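Local coordinates for odorant-binding protein 47 (Anopheles gambiae, PDB 3PM2), which binds hydrophobic odorants and other small ligands such as indole and azobenzenes, and is thought to carry them through the aqueous fluid around olfactory dendrites, at residues A15-P27 with L80-W92. Residues are numbered along the deposited sequence; the frame is centred on the assembly and turned at random.
Sequences AAECCVTPFLVEP and LYLDSTKSMAPEW. Unlike the reference sequence in segment 80-92: Asp83 (reference Ala).
The Pro22 ring packs among Tyr81, Ser84, Thr85, Met88 and Trp92. Its CB meets Ser84 OG (3.4 Å) and comes to the edge of the Tyr81 ring; CG meets Thr85 CG2 at 3.6 Å; CD lies over one face of the indole, 3.8 Å from the centroid of the six-membered ring of Trp92. Met88 bends at its last torsion (chi3 76°), which brings CE over the indole and beside Val20 O. Cys19 SG, in disulfide with Cys149, meets the indole edge at Trp92 CZ2 (3.6 Å), a sulfur-aromatic contact. A water accepts from Trp92 NE1 and donates to Val20 O.

Farther along, Ser84 OG serves twice: it gives its proton to Tyr81 O (2.6 Å) and accepts from Phe23 N (3.0 Å, 155°), tying the extended chain to the helix. Ser84 CB sits over the centre of the Phe23 ring, and Leu24 CB over a face of Tyr81. A second water donates to both Phe23 O and Leu80 O.

Tyr81 also packs on helix 133-147. The contact thus lays residues 19-24, part of the loop before helix 27-44, across the last part of helix 74-85, the loop after it and the start of helix 92-109, within the mainly helical, disulfide-braced fold of a C-plus odorant-binding protein.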
ATOM      1  N   ALA A  15      -5.368   4.820  11.688  1.00 27.37           N
ATOM      2  CA  ALA A  15      -5.164   3.373  11.792  1.00 25.66           C
ATOM      3  C   ALA A  15      -4.207   2.965  12.917  1.00 27.80           C
ATOM      4  O   ALA A  15      -4.407   1.906  13.515  1.00 26.21           O
ATOM      5  CB  ALA A  15      -4.696   2.807  10.471  1.00 26.14           C
ATOM      6  N   ALA A  16      -3.194   3.812  13.219  1.00 24.51           N
ATOM      7  CA  ALA A  16      -2.218   3.610  14.297  1.00 25.21           C
ATOM      8  C   ALA A  16      -2.913   3.444  15.651  1.00 29.03           C
ATOM      9  O   ALA A  16      -2.384   2.774  16.532  1.00 28.98           O
ATOM     10  CB  ALA A  16      -1.249   4.777  14.347  1.00 26.49           C
ATOM     11  N   GLU A  17      -4.125   3.995  15.792  1.00 25.82           N
ATOM     12  CA  GLU A  17      -4.925   3.857  17.008  1.00 26.97           C
ATOM     13  C   GLU A  17      -5.613   2.485  17.123  1.00 31.20           C
ATOM     14  O   GLU A  17      -6.134   2.143  18.182  1.00 31.34           O
ATOM     15  CB  GLU A  17      -5.909   5.016  17.127  1.00 28.59           C
ATOM     16  CG  GLU A  17      -5.206   6.334  17.395  1.00 39.30           C
ATOM     17  CD  GLU A  17      -6.083   7.566  17.415  1.00 59.68           C
ATOM     18  OE1 GLU A  17      -7.324   7.426  17.305  1.00 54.43           O
ATOM     19  OE2 GLU A  17      -5.526   8.677  17.556  1.00 54.15           O
ATOM     20  N   CYS A  18      -5.607   1.700  16.026  1.00 26.43           N
ATOM     21  CA  CYS A  18      -6.128   0.336  15.989  1.00 24.90           C
ATOM     22  C   CYS A  18      -4.998  -0.657  16.167  1.00 25.11           C
ATOM     23  O   CYS A  18      -5.188  -1.655  16.847  1.00 23.14           O
ATOM     24  CB  CYS A  18      -6.882   0.078  14.693  1.00 25.32           C
ATOM     25  SG  CYS A  18      -8.354   1.099  14.509  1.00 29.77           S
ATOM     26  N   CYS A  19      -3.860  -0.426  15.488  1.00 20.88           N
ATOM     27  CA  CYS A  19      -2.673  -1.285  15.566  1.00 21.01           C
ATOM     28  C   CYS A  19      -1.453  -0.508  15.119  1.00 23.94           C
ATOM     29  O   CYS A  19      -1.507   0.173  14.089  1.00 22.96           O
ATOM     30  CB  CYS A  19      -2.845  -2.566  14.741  1.00 22.29           C
ATOM     31  SG  CYS A  19      -1.474  -3.747  14.931  1.00 27.02           S
ATOM     32  N   VAL A  20      -0.329  -0.655  15.847  1.00 19.64           N
ATOM     33  CA  VAL A  20       0.925  -0.043  15.453  1.00 20.77           C
ATOM     34  C   VAL A  20       1.608  -1.081  14.554  1.00 22.49           C
ATOM     35  O   VAL A  20       1.918  -2.183  15.004  1.00 20.46           O
ATOM     36  CB  VAL A  20       1.788   0.420  16.658  1.00 26.35           C
ATOM     37  CG1 VAL A  20       3.101   1.028  16.182  1.00 26.86           C
ATOM     38  CG2 VAL A  20       1.021   1.423  17.521  1.00 26.18           C
ATOM     39  N   THR A  21       1.765  -0.758  13.270  1.00 19.71           N
ATOM     40  CA  THR A  21       2.302  -1.706  12.284  1.00 17.92           C
ATOM     41  C   THR A  21       3.706  -1.310  11.805  1.00 20.71           C
ATOM     42  O   THR A  21       4.074  -0.131  11.857  1.00 22.02           O
ATOM     43  CB  THR A  21       1.360  -1.758  11.044  1.00 22.17           C
ATOM     44  OG1 THR A  21       1.210  -0.446  10.545  1.00 18.19           O
ATOM     45  CG2 THR A  21      -0.026  -2.338  11.342  1.00 19.82           C
ATOM     46  N   PRO A  22       4.485  -2.267  11.257  1.00 16.50           N
ATOM     47  CA  PRO A  22       5.775  -1.913  10.652  1.00 16.02           C
ATOM     48  C   PRO A  22       5.569  -0.954   9.474  1.00 21.77           C
ATOM     49  O   PRO A  22       4.466  -0.872   8.903  1.00 22.91           O
ATOM     50  CB  PRO A  22       6.295  -3.265  10.149  1.00 17.12           C
ATOM     51  CG  PRO A  22       5.617  -4.267  11.018  1.00 21.27           C
ATOM     52  CD  PRO A  22       4.232  -3.712  11.118  1.00 17.52           C
ATOM     53  N   PHE A  23       6.614  -0.226   9.114  1.00 18.17           N
ATOM     54  CA  PHE A  23       6.532   0.701   7.979  1.00 18.32           C
ATOM     55  C   PHE A  23       7.821   0.661   7.177  1.00 23.12           C
ATOM     56  O   PHE A  23       8.863   0.229   7.680  1.00 22.52           O
ATOM     57  CB  PHE A  23       6.230   2.129   8.468  1.00 19.33           C
ATOM     58  CG  PHE A  23       7.234   2.699   9.446  1.00 20.06           C
ATOM     59  CD1 PHE A  23       8.401   3.318   8.995  1.00 22.26           C
ATOM     60  CD2 PHE A  23       6.988   2.676  10.814  1.00 21.19           C
ATOM     61  CE1 PHE A  23       9.321   3.850   9.895  1.00 22.12           C
ATOM     62  CE2 PHE A  23       7.909   3.212  11.718  1.00 22.86           C
ATOM     63  CZ  PHE A  23       9.073   3.790  11.257  1.00 20.56           C
ATOM     64  N   LEU A  24       7.760   1.170   5.955  1.00 22.12           N
ATOM     65  CA  LEU A  24       8.886   1.243   5.027  1.00 23.17           C
ATOM     66  C   LEU A  24       9.353   2.716   4.888  1.00 26.87           C
ATOM     67  O   LEU A  24      10.487   2.974   4.473  1.00 27.06           O
ATOM     68  CB  LEU A  24       8.354   0.629   3.704  1.00 24.99           C
ATOM     69  CG  LEU A  24       8.656   1.168   2.332  1.00 30.21           C
ATOM     70  CD1 LEU A  24       8.429   0.100   1.310  1.00 29.93           C
ATOM     71  CD2 LEU A  24       7.717   2.233   1.985  1.00 34.72           C
ATOM     72  N   VAL A  25       8.473   3.673   5.232  1.00 23.85           N
ATOM     73  CA  VAL A  25       8.720   5.111   5.119  1.00 24.41           C
ATOM     74  C   VAL A  25       8.148   5.822   6.334  1.00 27.77           C
ATOM     75  O   VAL A  25       7.101   5.426   6.821  1.00 26.11           O
ATOM     76  CB  VAL A  25       8.097   5.632   3.780  1.00 29.99           C
ATOM     77  CG1 VAL A  25       7.758   7.106   3.825  1.00 30.12           C
ATOM     78  CG2 VAL A  25       9.027   5.383   2.618  1.00 30.73           C
ATOM     79  N   GLU A  26       8.829   6.883   6.813  1.00 27.08           N
ATOM     80  CA  GLU A  26       8.373   7.687   7.938  1.00 28.05           C
ATOM     81  C   GLU A  26       7.088   8.448   7.525  1.00 33.21           C
ATOM     82  O   GLU A  26       6.992   8.836   6.353  1.00 32.35           O
ATOM     83  CB  GLU A  26       9.486   8.672   8.336  1.00 29.90           C
ATOM     84  CG  GLU A  26       9.470   9.111   9.792  1.00 44.37           C
ATOM     85  CD  GLU A  26       9.617   8.055  10.875  1.00 64.31           C
ATOM     86  OE1 GLU A  26      10.578   7.254  10.805  1.00 50.37           O
ATOM     87  OE2 GLU A  26       8.807   8.076  11.831  1.00 59.10           O
ATOM     88  N   PRO A  27       6.097   8.652   8.440  1.00 31.00           N
ATOM     89  CA  PRO A  27       4.854   9.358   8.056  1.00 31.03           C
ATOM     90  C   PRO A  27       5.004  10.666   7.284  1.00 32.83           C
ATOM     91  O   PRO A  27       4.192  10.932   6.402  1.00 31.78           O
ATOM     92  CB  PRO A  27       4.159   9.605   9.397  1.00 32.82           C
ATOM     93  CG  PRO A  27       4.616   8.509  10.250  1.00 37.01           C
ATOM     94  CD  PRO A  27       6.029   8.206   9.848  1.00 32.64           C
ATOM     95  N   LEU A  80      14.419  -2.262   5.238  1.00 20.19           N
ATOM     96  CA  LEU A  80      13.649  -1.127   5.771  1.00 19.86           C
ATOM     97  C   LEU A  80      12.503  -1.557   6.660  1.00 21.64           C
ATOM     98  O   LEU A  80      12.353  -1.002   7.745  1.00 21.27           O
ATOM     99  CB  LEU A  80      13.147  -0.187   4.671  1.00 20.49           C
ATOM    100  CG  LEU A  80      14.200   0.679   4.008  1.00 27.94           C
ATOM    101  CD1 LEU A  80      13.607   1.412   2.824  1.00 28.66           C
ATOM    102  CD2 LEU A  80      14.836   1.659   5.009  1.00 32.59           C
ATOM    103  N   TYR A  81      11.667  -2.532   6.198  1.00 17.96           N
ATOM    104  CA  TYR A  81      10.574  -3.024   7.039  1.00 16.58           C
ATOM    105  C   TYR A  81      11.106  -3.634   8.323  1.00 22.35           C
ATOM    106  O   TYR A  81      10.646  -3.255   9.396  1.00 20.91           O
ATOM    107  CB  TYR A  81       9.727  -4.048   6.290  1.00 16.46           C
ATOM    108  CG  TYR A  81       8.576  -3.437   5.539  1.00 15.57           C
ATOM    109  CD1 TYR A  81       7.537  -2.803   6.210  1.00 16.04           C
ATOM    110  CD2 TYR A  81       8.498  -3.536   4.151  1.00 15.08           C
ATOM    111  CE1 TYR A  81       6.477  -2.225   5.512  1.00 15.11           C
ATOM    112  CE2 TYR A  81       7.458  -2.955   3.445  1.00 15.96           C
ATOM    113  CZ  TYR A  81       6.437  -2.318   4.128  1.00 17.13           C
ATOM    114  OH  TYR A  81       5.416  -1.761   3.395  1.00 18.24           O
ATOM    115  N   LEU A  82      12.158  -4.493   8.229  1.00 20.96           N
ATOM    116  CA  LEU A  82      12.765  -5.098   9.415  1.00 22.76           C
ATOM    117  C   LEU A  82      13.353  -4.076  10.373  1.00 27.99           C
ATOM    118  O   LEU A  82      13.286  -4.287  11.592  1.00 27.28           O
ATOM    119  CB  LEU A  82      13.789  -6.200   9.093  1.00 24.35           C
ATOM    120  CG  LEU A  82      13.238  -7.538   8.569  1.00 30.76           C
ATOM    121  CD1 LEU A  82      14.369  -8.541   8.410  1.00 32.09           C
ATOM    122  CD2 LEU A  82      12.176  -8.118   9.502  1.00 31.82           C
ATOM    123  N   ASP A  83      13.902  -2.979   9.856  1.00 25.40           N
ATOM    124  CA  ASP A  83      14.363  -1.884  10.706  1.00 25.07           C
ATOM    125  C   ASP A  83      13.256  -1.360  11.589  1.00 26.26           C
ATOM    126  O   ASP A  83      13.445  -1.206  12.729  1.00 25.68           O
ATOM    127  CB  ASP A  83      14.962  -0.692   9.953  1.00 28.01           C
ATOM    128  CG  ASP A  83      15.569   0.423  10.921  1.00 48.16           C
ATOM    129  OD1 ASP A  83      16.584   0.164  11.604  1.00 51.16           O
ATOM    130  OD2 ASP A  83      15.074   1.579  10.961  1.00 55.76           O
ATOM    131  N   SER A  84      12.081  -1.098  11.030  1.00 22.02           N
ATOM    132  CA  SER A  84      10.955  -0.595  11.829  1.00 20.71           C
ATOM    133  C   SER A  84      10.490  -1.580  12.923  1.00 23.66           C
ATOM    134  O   SER A  84       9.964  -1.136  13.945  1.00 23.41           O
ATOM    135  CB  SER A  84       9.784  -0.194  10.938  1.00 23.46           C
ATOM    136  OG  SER A  84       9.135  -1.330  10.389  1.00 24.64           O
ATOM    137  N   THR A  85      10.696  -2.897  12.716  1.00 18.82           N
ATOM    138  CA  THR A  85      10.260  -3.948  13.662  1.00 18.52           C
ATOM    139  C   THR A  85      11.205  -4.189  14.843  1.00 23.99           C
ATOM    140  O   THR A  85      10.798  -4.855  15.795  1.00 22.28           O
ATOM    141  CB  THR A  85       9.987  -5.290  12.928  1.00 25.37           C
ATOM    142  OG1 THR A  85      11.231  -5.877  12.530  1.00 23.75           O
ATOM    143  CG2 THR A  85       9.073  -5.136  11.729  1.00 19.33           C
ATOM    144  N   LYS A  86      12.461  -3.680  14.785  1.00 22.70           N
ATOM    145  CA  LYS A  86      13.482  -3.944  15.804  1.00 23.12           C
ATOM    146  C   LYS A  86      13.072  -3.601  17.241  1.00 28.11           C
ATOM    147  O   LYS A  86      13.511  -4.283  18.169  1.00 29.22           O
ATOM    148  CB  LYS A  86      14.856  -3.360  15.418  1.00 24.66           C
ATOM    149  CG  LYS A  86      14.956  -1.837  15.501  1.00 39.85           C
ATOM    150  CD  LYS A  86      16.219  -1.308  14.833  1.00 51.12           C
ATOM    151  CE  LYS A  86      16.179   0.185  14.623  1.00 63.42           C
ATOM    152  NZ  LYS A  86      16.611   0.945  15.820  1.00 73.32           N
ATOM    153  N   SER A  87      12.239  -2.554  17.427  1.00 25.02           N
ATOM    154  CA  SER A  87      11.771  -2.168  18.759  1.00 25.59           C
ATOM    155  C   SER A  87      10.283  -2.469  18.963  1.00 29.51           C
ATOM    156  O   SER A  87       9.694  -2.085  19.984  1.00 30.55           O
ATOM    157  CB  SER A  87      12.125  -0.716  19.067  1.00 30.55           C
ATOM    158  OG  SER A  87      13.533  -0.547  19.087  1.00 38.04           O
ATOM    159  N   MET A  88       9.687  -3.207  18.009  1.00 20.76           N
ATOM    160  CA  MET A  88       8.302  -3.634  18.079  1.00 18.02           C
ATOM    161  C   MET A  88       8.171  -5.000  18.755  1.00 23.78           C
ATOM    162  O   MET A  88       9.196  -5.623  19.051  1.00 23.62           O
ATOM    163  CB  MET A  88       7.691  -3.655  16.681  1.00 18.14           C
ATOM    164  CG  MET A  88       7.606  -2.289  16.054  1.00 19.93           C
ATOM    165  SD  MET A  88       6.804  -2.341  14.426  1.00 21.04           S
ATOM    166  CE  MET A  88       5.105  -2.517  14.905  1.00 17.80           C
ATOM    167  N   ALA A  89       6.912  -5.478  18.991  1.00 22.87           N
ATOM    168  CA  ALA A  89       6.646  -6.802  19.572  1.00 23.36           C
ATOM    169  C   ALA A  89       7.339  -7.877  18.688  1.00 27.72           C
ATOM    170  O   ALA A  89       7.389  -7.700  17.465  1.00 25.50           O
ATOM    171  CB  ALA A  89       5.148  -7.049  19.631  1.00 24.14           C
ATOM    172  N   PRO A  90       7.916  -8.952  19.284  1.00 25.34           N
ATOM    173  CA  PRO A  90       8.690  -9.922  18.478  1.00 24.84           C
ATOM    174  C   PRO A  90       7.906 -10.671  17.418  1.00 26.67           C
ATOM    175  O   PRO A  90       8.506 -11.196  16.476  1.00 26.76           O
ATOM    176  CB  PRO A  90       9.309 -10.857  19.519  1.00 26.65           C
ATOM    177  CG  PRO A  90       8.462 -10.701  20.736  1.00 31.81           C
ATOM    178  CD  PRO A  90       7.977  -9.280  20.723  1.00 27.42           C
ATOM    179  N   GLU A  91       6.575 -10.697  17.548  1.00 22.42           N
ATOM    180  CA  GLU A  91       5.676 -11.316  16.562  1.00 21.91           C
ATOM    181  C   GLU A  91       5.833 -10.689  15.168  1.00 25.08           C
ATOM    182  O   GLU A  91       5.638 -11.368  14.162  1.00 23.81           O
ATOM    183  CB  GLU A  91       4.216 -11.156  16.984  1.00 23.54           C
ATOM    184  CG  GLU A  91       3.832 -11.971  18.213  1.00 30.30           C
ATOM    185  CD  GLU A  91       4.163 -11.384  19.571  1.00 43.50           C
ATOM    186  OE1 GLU A  91       4.879 -10.361  19.644  1.00 27.56           O
ATOM    187  OE2 GLU A  91       3.752 -11.997  20.579  1.00 37.66           O
ATOM    188  N   TRP A  92       6.174  -9.398  15.118  1.00 21.58           N
ATOM    189  CA  TRP A  92       6.307  -8.662  13.859  1.00 20.03           C
ATOM    190  C   TRP A  92       7.386  -9.115  12.886  1.00 23.47           C
ATOM    191  O   TRP A  92       7.197  -8.938  11.684  1.00 21.79           O
ATOM    192  CB  TRP A  92       6.345  -7.162  14.101  1.00 17.94           C
ATOM    193  CG  TRP A  92       5.025  -6.596  14.556  1.00 17.70           C
ATOM    194  CD1 TRP A  92       4.743  -6.079  15.787  1.00 20.52           C
ATOM    195  CD2 TRP A  92       3.819  -6.458  13.777  1.00 16.90           C
ATOM    196  NE1 TRP A  92       3.442  -5.619  15.825  1.00 20.32           N
ATOM    197  CE2 TRP A  92       2.840  -5.876  14.619  1.00 21.31           C
ATOM    198  CE3 TRP A  92       3.445  -6.851  12.477  1.00 17.86           C
ATOM    199  CZ2 TRP A  92       1.541  -5.598  14.182  1.00 20.38           C
ATOM    200  CZ3 TRP A  92       2.148  -6.564  12.036  1.00 19.40           C
ATOM    201  CH2 TRP A  92       1.210  -5.961  12.888  1.00 19.80           C
TER
HETATM  202  O   HOH W   1       2.100  -3.485  17.329  1.00 20.47           O
HETATM  203  O   HOH W   2      11.500   1.474   8.165  1.00 24.46           O